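Local coordinates for protein DyP (Bjerkandera adusta, PDB 3VXJ) that binds heme b and probably acts as a dye-decolorizing peroxidase that oxidises small phenols and dyes, at residues S266-I270 with D271-T275; R302-F305 with G306-V309; Q316-G319 with G320-T324. One frame throughout, in Å; residues are numbered along the deposited sequence.

Contact 1 (S266-I270 with D271-T275)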
loop_
_atom_site.group_PDB
_atom_site.type_symbol
_atom_site.label_atom_id
_atom_site.label_comp_id
_atom_site.label_asym_id
_atom_site.label_seq_id
_atom_site.Cartn_x
_atom_site.Cartn_y
_atom_site.Cartn_z
ATOM N N SER A 266 9.829 -7.086 13.714
ATOM C CA SER A 266 10.731 -5.963 13.950
ATOM C C SER A 266 11.115 -5.248 12.660
ATOM O O SER A 266 11.661 -4.150 12.710
ATOM C CB SER A 266 12.019 -6.472 14.580
ATOM O OG SER A 266 12.738 -7.209 13.600
ATOM N N GLY A 267 10.865 -5.885 11.517
ATOM C CA GLY A 267 11.351 -5.385 10.242
ATOM C C GLY A 267 12.599 -6.088 9.740
ATOM O O GLY A 267 13.001 -5.881 8.597
ATOM N N ALA A 268 13.230 -6.920 10.568
ATOM C CA ALA A 268 14.444 -7.596 10.116
ATOM C C ALA A 268 14.082 -8.538 8.960
ATOM O O ALA A 268 13.207 -9.388 9.109
ATOM C CB ALA A 268 15.094 -8.358 11.255
ATOM N N PRO A 269 14.727 -8.384 7.788
ATOM C CA PRO A 269 14.384 -9.275 6.684
ATOM C C PRO A 269 14.949 -10.676 6.925
ATOM O O PRO A 269 16.102 -10.821 7.342
ATOM C CB PRO A 269 15.057 -8.613 5.482
ATOM C CG PRO A 269 16.212 -7.861 6.060
ATOM C CD PRO A 269 15.786 -7.420 7.424
ATOM N N ILE A 270 14.143 -11.703 6.672
ATOM C CA ILE A 270 14.588 -13.066 6.936
ATOM C C ILE A 270 15.751 -13.512 6.036
ATOM O O ILE A 270 16.545 -14.361 6.428
ATOM C CB ILE A 270 13.418 -14.101 6.944
ATOM C CG1 ILE A 270 12.851 -14.350 5.538
ATOM C CG2 ILE A 270 12.328 -13.689 7.975
ATOM C CD1 ILE A 270 11.676 -15.338 5.532
ATOM N N ASP A 271 15.906 -12.880 4.872
ATOM C CA ASP A 271 17.048 -13.199 4.016
ATOM C C ASP A 271 18.368 -12.880 4.739
ATOM O O ASP A 271 19.362 -13.573 4.547
ATOM C CB ASP A 271 16.957 -12.446 2.685
ATOM C CG ASP A 271 17.901 -12.987 1.641
ATOM O OD1 ASP A 271 18.222 -14.200 1.694
ATOM O OD2 ASP A 271 18.305 -12.197 0.763
ATOM N N LEU A 272 18.366 -11.850 5.589
ATOM C CA LEU A 272 19.543 -11.512 6.414
ATOM C C LEU A 272 19.547 -12.162 7.800
ATOM O O LEU A 272 20.617 -12.413 8.363
ATOM C CB LEU A 272 19.679 -9.997 6.575
ATOM C CG LEU A 272 19.851 -9.189 5.287
ATOM C CD1 LEU A 272 19.965 -7.699 5.617
ATOM C CD2 LEU A 272 21.068 -9.667 4.501
ATOM N N ALA A 273 18.356 -12.410 8.338
ATOM C CA ALA A 273 18.171 -12.970 9.677
ATOM C C ALA A 273 17.269 -14.199 9.547
ATOM O O ALA A 273 16.090 -14.165 9.912
ATOM C CB ALA A 273 17.540 -11.927 10.580
ATOM N N PRO A 274 17.818 -15.307 9.017
ATOM C CA PRO A 274 16.955 -16.414 8.611
ATOM C C PRO A 274 16.451 -17.339 9.719
ATOM O O PRO A 274 15.530 -18.112 9.454
ATOM C CB PRO A 274 17.822 -17.183 7.608
ATOM C CG PRO A 274 19.213 -16.895 8.012
ATOM C CD PRO A 274 19.207 -15.483 8.543
ATOM N N THR A 275 17.026 -17.276 10.919
ATOM C CA THR A 275 16.642 -18.209 11.993
ATOM C C THR A 275 16.111 -17.583 13.276
ATOM O O THR A 275 15.456 -18.266 14.059
ATOM C CB THR A 275 17.781 -19.178 12.357
ATOM O OG1 THR A 275 18.929 -18.424 12.760
ATOM C CG2 THR A 275 18.122 -20.075 11.165
#
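The flat peptide group that carries the Pro269 carbonyl receives Ala273 N in its own plane: Ala273 N to Pro269 O is 2.9 Å, with a C=O...N angle of 154°. The same oxygen takes a second, weak bond from Leu272 N, at 3.0 Å from Pro269 O and bent to 134° at the hydrogen. One acceptor thus takes bonds from the amides three and four residues on, which makes one helix-like turn. The Pro274 ring packs against the Ile270 carbonyl, with Pro274 CB 3.3 Å from Ile270 O. The Pro269 ring and the Leu272 side chain lie aslant to each other, Pro269 CG lying 3.8 Å from Leu272 CD1. Upstream, an ST turn leads in: Ala268 N donates to Ser266 OG at 3.1 Å, and Asp277 also bonds that hydroxyl. Asp271 uses OD2 to accept from Tyr293 N, while its OD1 lies near Asp295, a proximity that could raise the proton affinity of either carboxylate. The side chain of Ile270 points away from Asp271-Thr275 and packs on Ala258 and Arg259 of helix 249-261. Pro269 and Leu272 instead rest on Leu281 of helix 279-282, and the turn joins these two helices within the C-terminal peroxidase region.

Contact 2 (R302-F305 with G306-V309). With HEM (protoporphyrin IX containing Fe), chain B.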
loop_
_atom_site.group_PDB
_atom_site.type_symbol
_atom_site.label_atom_id
_atom_site.label_comp_id
_atom_site.label_asym_id
_atom_site.label_seq_id
_atom_site.Cartn_x
_atom_site.Cartn_y
_atom_site.Cartn_z
ATOM N N ARG A 302 16.620 -19.784 3.482
ATOM C CA ARG A 302 16.713 -18.411 3.970
ATOM C C ARG A 302 15.401 -17.638 3.832
ATOM O O ARG A 302 15.098 -16.800 4.668
ATOM C CB ARG A 302 17.869 -17.673 3.299
ATOM C CG ARG A 302 19.225 -18.286 3.615
ATOM C CD ARG A 302 20.391 -17.444 3.106
ATOM N NE ARG A 302 20.612 -16.274 3.947
ATOM C CZ ARG A 302 21.367 -16.252 5.042
ATOM N NH1 ARG A 302 21.982 -17.340 5.463
ATOM N NH2 ARG A 302 21.492 -15.128 5.739
ATOM N N CYS A 303 14.639 -17.904 2.774
ATOM C CA CYS A 303 13.352 -17.228 2.543
ATOM C C CYS A 303 12.495 -18.073 1.613
ATOM O O CYS A 303 12.984 -18.500 0.564
ATOM C CB CYS A 303 13.577 -15.846 1.903
ATOM S SG CYS A 303 12.093 -14.824 1.781
ATOM N N PRO A 304 11.204 -18.297 1.963
ATOM C CA PRO A 304 10.339 -18.971 0.979
ATOM C C PRO A 304 10.225 -18.191 -0.327
ATOM O O PRO A 304 10.341 -16.958 -0.331
ATOM C CB PRO A 304 8.970 -19.028 1.678
ATOM C CG PRO A 304 9.286 -18.856 3.160
ATOM C CD PRO A 304 10.454 -17.911 3.179
ATOM N N PHE A 305 9.985 -18.903 -1.420
ATOM C CA PHE A 305 9.785 -18.243 -2.709
ATOM C C PHE A 305 8.527 -17.378 -2.713
ATOM O O PHE A 305 8.475 -16.373 -3.426
ATOM C CB PHE A 305 9.701 -19.255 -3.855
ATOM C CG PHE A 305 10.929 -20.113 -4.017
ATOM C CD1 PHE A 305 12.208 -19.555 -4.013
ATOM C CD2 PHE A 305 10.801 -21.488 -4.228
ATOM C CE1 PHE A 305 13.341 -20.358 -4.178
ATOM C CE2 PHE A 305 11.926 -22.291 -4.383
ATOM C CZ PHE A 305 13.193 -21.721 -4.367
ATOM N N GLY A 306 7.533 -17.762 -1.910
ATOM C CA GLY A 306 6.210 -17.134 -1.907
ATOM C C GLY A 306 5.897 -16.185 -0.753
ATOM O O GLY A 306 4.744 -15.781 -0.597
ATOM N N ALA A 307 6.908 -15.803 0.037
ATOM C CA ALA A 307 6.744 -14.806 1.099
ATOM C C ALA A 307 6.248 -13.466 0.528
ATOM O O ALA A 307 6.609 -13.087 -0.592
ATOM C CB ALA A 307 8.054 -14.619 1.840
ATOM N N HIS A 308 5.447 -12.748 1.319
ATOM C CA HIS A 308 4.834 -11.502 0.876
ATOM C C HIS A 308 5.798 -10.559 0.171
ATOM O O HIS A 308 5.534 -10.152 -0.960
ATOM C CB HIS A 308 4.159 -10.795 2.059
ATOM C CG HIS A 308 3.462 -9.519 1.689
ATOM N ND1 HIS A 308 2.307 -9.494 0.936
ATOM C CD2 HIS A 308 3.753 -8.226 1.975
ATOM C CE1 HIS A 308 1.921 -8.243 0.763
ATOM N NE2 HIS A 308 2.774 -7.450 1.397
ATOM N N VAL A 309 6.895 -10.186 0.832
ATOM C CA VAL A 309 7.767 -9.160 0.250
ATOM C C VAL A 309 8.501 -9.661 -0.987
ATOM O O VAL A 309 8.802 -8.874 -1.892
ATOM C CB VAL A 309 8.747 -8.536 1.279
ATOM C CG1 VAL A 309 7.973 -7.845 2.402
ATOM C CG2 VAL A 309 9.716 -9.557 1.836
HETATM C CHA HEM B . 5.832 -4.811 2.056
HETATM C CHB HEM B . 2.114 -5.771 4.992
HETATM C CHC HEM B . -0.934 -5.676 1.238
HETATM C CHD HEM B . 2.761 -4.680 -1.716
HETATM C C1A HEM B . 5.098 -5.113 3.169
HETATM C C2A HEM B . 5.634 -5.315 4.497
HETATM C C3A HEM B . 4.597 -5.592 5.307
HETATM C C4A HEM B . 3.386 -5.540 4.520
HETATM C CMA HEM B . 4.642 -5.882 6.820
HETATM C CAA HEM B . 7.137 -5.285 4.854
HETATM C CBA HEM B . 7.694 -3.908 5.222
HETATM C CGA HEM B . 7.847 -2.972 4.046
HETATM O O1A HEM B . 8.731 -3.175 3.187
HETATM O O2A HEM B . 7.078 -1.972 3.990
HETATM C C1B HEM B . 0.958 -5.815 4.239
HETATM C C2B HEM B . -0.373 -6.067 4.748
HETATM C C3B HEM B . -1.223 -6.036 3.704
HETATM C C4B HEM B . -0.443 -5.750 2.518
HETATM C CMB HEM B . -0.693 -6.340 6.234
HETATM C CAB HEM B . -2.755 -6.223 3.703
HETATM C CBB HEM B . -3.499 -5.993 4.787
HETATM C C1C HEM B . -0.189 -5.444 0.110
HETATM C C2C HEM B . -0.694 -5.426 -1.250
HETATM C C3C HEM B . 0.334 -5.165 -2.072
HETATM C C4C HEM B . 1.512 -5.005 -1.248
HETATM C CMC HEM B . -2.170 -5.657 -1.627
HETATM C CAC HEM B . 0.338 -5.024 -3.617
HETATM C CBC HEM B . -0.430 -5.796 -4.398
HETATM C C1D HEM B . 3.898 -4.561 -0.959
HETATM C C2D HEM B . 5.164 -4.113 -1.485
HETATM C C3D HEM B . 6.111 -4.166 -0.328
HETATM C C4D HEM B . 5.334 -4.631 0.794
HETATM C CMD HEM B . 5.533 -3.684 -2.915
HETATM C CAD HEM B . 7.602 -3.804 -0.403
HETATM C CBD HEM B . 8.339 -5.020 -0.956
HETATM C CGD HEM B . 9.811 -4.752 -1.114
HETATM O O1D HEM B . 10.615 -5.579 -0.604
HETATM O O2D HEM B . 10.187 -3.736 -1.740
HETATM N NA HEM B . 3.738 -5.281 3.220
HETATM N NB HEM B . 0.891 -5.658 2.860
HETATM N NC HEM B . 1.168 -5.221 0.063
HETATM N ND HEM B . 4.020 -4.830 0.402
HETATM FE FE HEM B . 2.456 -5.318 1.628
HETATM O O HOH W 1 2.245 -3.368 1.980
#
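Pro304 to Ala307 form a type I beta turn that leads straight into helix 308-312, with Ala307 as its N-cap residue; the turn is open, Ala307 N standing 3.6 Å from Pro304 O, and this buried N-H finds no partner in the model. Inside the bend the methyl of Ala307 faces back to the preceding residues. Cys303 SG touches it, 4.0 Å from Ala307 CB; the thiol, anti to its backbone N (chi1 -172°), lies beside its own carbonyl carbon, within reach of that methyl. Pro304 adds looser packing, its CD 4.3 Å from Ala307 CB. Phe305 turns its ring the other way, onto Arg310 and Lys384, and its N-H is held by Glu300. The bend delivers the proximal histidine of a DyP-type peroxidase. His308 binds the heme iron through NE2, 2.2 Å from FE, and a water completes the opposite axial position at 2.0 Å from FE. With its CG anti to the backbone N (chi1 -178°), the imidazole stands clear of the helix start and reaches straight for the metal. Its two flanking carbons settle near opposed pyrrole nitrogens: His308 CD2 is 3.2 Å from heme NA, and His308 CE1 is 3.2 Å from heme NC. On the far side of the ring ND1 is hydrogen-bonded to Glu391, a second-shell carboxylate that, together with the iron, fixes the rotation of the imidazole. Val309, next along the helix, lays its CG1 branch beside the root of a propionate arm, 3.6 Å from heme CAA, while backbone hydrogen bonds tie His308 to Met260 and Val309 to Phe261.

Contact 3 (Q316-G319 with G320-T324). With 3DM (2,6-dimethoxyphenol), chain D.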
loop_
_atom_site.group_PDB
_atom_site.type_symbol
_atom_site.label_atom_id
_atom_site.label_comp_id
_atom_site.label_asym_id
_atom_site.label_seq_id
_atom_site.Cartn_x
_atom_site.Cartn_y
_atom_site.Cartn_z
ATOM N N GLN A 316 16.280 -10.093 -7.089
ATOM C CA GLN A 316 17.082 -10.893 -8.024
ATOM C C GLN A 316 16.357 -12.112 -8.600
ATOM O O GLN A 316 16.850 -12.725 -9.546
ATOM C CB GLN A 316 18.427 -11.299 -7.393
ATOM C CG GLN A 316 19.462 -11.906 -8.357
ATOM C CD GLN A 316 19.967 -10.927 -9.410
ATOM O OE1 GLN A 316 19.916 -9.710 -9.223
ATOM N NE2 GLN A 316 20.467 -11.464 -10.515
ATOM N N ASP A 317 15.180 -12.459 -8.077
ATOM C CA ASP A 317 14.375 -13.492 -8.753
ATOM C C ASP A 317 14.049 -13.088 -10.201
ATOM O O ASP A 317 13.783 -13.951 -11.043
ATOM C CB ASP A 317 13.063 -13.785 -8.013
ATOM C CG ASP A 317 13.257 -14.552 -6.714
ATOM O OD1 ASP A 317 14.258 -15.279 -6.536
ATOM O OD2 ASP A 317 12.344 -14.429 -5.867
ATOM N N LEU A 318 14.078 -11.787 -10.492
ATOM C CA LEU A 318 13.839 -11.306 -11.862
ATOM C C LEU A 318 15.081 -11.376 -12.753
ATOM O O LEU A 318 14.973 -11.193 -13.971
ATOM C CB LEU A 318 13.267 -9.883 -11.856
ATOM C CG LEU A 318 11.901 -9.696 -11.200
ATOM C CD1 LEU A 318 11.468 -8.248 -11.331
ATOM C CD2 LEU A 318 10.856 -10.624 -11.809
ATOM N N GLY A 319 16.242 -11.635 -12.152
ATOM C CA GLY A 319 17.496 -11.759 -12.898
ATOM C C GLY A 319 18.398 -10.541 -12.827
ATOM O O GLY A 319 19.530 -10.570 -13.319
ATOM N N GLY A 320 17.899 -9.470 -12.224
ATOM C CA GLY A 320 18.644 -8.224 -12.077
ATOM C C GLY A 320 17.679 -7.092 -11.775
ATOM O O GLY A 320 16.471 -7.334 -11.631
ATOM N N PRO A 321 18.194 -5.852 -11.653
ATOM C CA PRO A 321 17.340 -4.688 -11.420
ATOM C C PRO A 321 16.349 -4.489 -12.564
ATOM O O PRO A 321 16.701 -4.644 -13.737
ATOM C CB PRO A 321 18.333 -3.522 -11.352
ATOM C CG PRO A 321 19.641 -4.153 -11.007
ATOM C CD PRO A 321 19.623 -5.487 -11.682
ATOM N N VAL A 322 15.103 -4.211 -12.206
ATOM C CA VAL A 322 14.040 -3.948 -13.167
ATOM C C VAL A 322 13.288 -2.741 -12.619
ATOM O O VAL A 322 12.832 -2.774 -11.473
ATOM C CB VAL A 322 13.083 -5.180 -13.306
ATOM C CG1 VAL A 322 11.883 -4.865 -14.223
ATOM C CG2 VAL A 322 13.829 -6.426 -13.799
ATOM N N ASP A 323 13.170 -1.678 -13.413
ATOM C CA ASP A 323 12.506 -0.446 -12.970
ATOM C C ASP A 323 10.995 -0.618 -12.857
ATOM O O ASP A 323 10.364 0.005 -12.017
ATOM C CB ASP A 323 12.728 0.702 -13.971
ATOM C CG ASP A 323 14.175 1.119 -14.108
ATOM O OD1 ASP A 323 14.970 0.902 -13.170
ATOM O OD2 ASP A 323 14.498 1.713 -15.165
ATOM N N THR A 324 10.446 -1.472 -13.717
ATOM C CA THR A 324 9.067 -1.350 -14.192
ATOM C C THR A 324 7.990 -1.558 -13.140
ATOM O O THR A 324 6.935 -0.922 -13.209
ATOM C CB THR A 324 8.831 -2.335 -15.356
ATOM O OG1 THR A 324 9.931 -2.238 -16.271
ATOM C CG2 THR A 324 7.542 -2.029 -16.111
HETATM O O1 3DM D . 14.427 -3.953 -5.612
HETATM C C1 3DM D . 15.341 -4.712 -6.310
HETATM C C2 3DM D . 15.047 -5.219 -7.581
HETATM O O2 3DM D . 13.817 -4.954 -8.129
HETATM C C7 3DM D . 13.387 -5.771 -9.229
HETATM C C3 3DM D . 16.018 -5.976 -8.251
HETATM C C4 3DM D . 17.251 -6.245 -7.649
HETATM C C5 3DM D . 17.543 -5.735 -6.388
HETATM C C6 3DM D . 16.584 -4.973 -5.720
HETATM O O3 3DM D . 16.809 -4.450 -4.477
HETATM C C8 3DM D . 17.942 -4.969 -3.732
#
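This is a local surface contact round a tight turn, in the loop that leaves helix 308-312 and runs toward strand 328-334, and it joins a short 3-10 segment to the loop residues 320-324, extended as far as Val322. The turn closes through the backbone, where Gly319 N donates to Gln316 O at 2.9 Å. Gly319 then adopts a positive phi of 102°, a conformation in which a side chain would collide with the carbonyl oxygen of Leu318. Gly320 follows almost fully stretched. Gln316 folds back over this glycine pair: CG leaves anti to the backbone N, and a bend at chi2 (66°) brings the amide across the chain, so that OE1 approaches Gly320 CA at 3.5 Å. The neighbouring Gly320 N is buried there and has no partner in the model. Leu318 and Val322 also meet, at about a right angle, methyl to methyl, with Leu318 CD1 3.9 Å from Val322 CG2. The same leucine methyl goes on to the ligand, 3.8 Å from the methoxy carbon C7 of 2,6-dimethoxyphenol, which Val322 N approaches equally closely. Ring carbon C3 of 2,6-dimethoxyphenol is met by backbone, at 3.7 Å from Gly320 O and, likewise, 3.7 Å from Pro321 CA. Asp317, turned away from the bend, forms salt bridges with Arg310 and Lys384 and so pins the 3-10 segment to its surroundings. Leu318, Gly320, Pro321 and Val322 together form one wall of the phenol pocket, in which Asn313, which also binds the heme, hydrogen-bonds the bound phenol. A phenol-binding site of this kind near the heme is consistent with the oxidation of small phenols by a peroxidase.

Overall arrangement
Contacts 1 and 2 are buried and touch: Arg302 NH2 reaches Asp271 O in a probable hydrogen bond, and Ile270 packs on Pro304 and on the Arg302 carbonyl, so the two loops, either side of helix 279-282 in sequence, pack together. Contact 3 lies at the surface, its centre about 16 Å from that of contact 2 and 21 Å from that of contact 1, and touches neither. Backbone bonds organise contact 1, contact 2 packs a turn by apolar side chains and carries the iron ligand, and contact 3 relies on glycine conformation and van der Waals contact with a phenol. Helix 308-312 relates the last two: contact 2 opens it, contact 3 follows it, and Arg310 touches both.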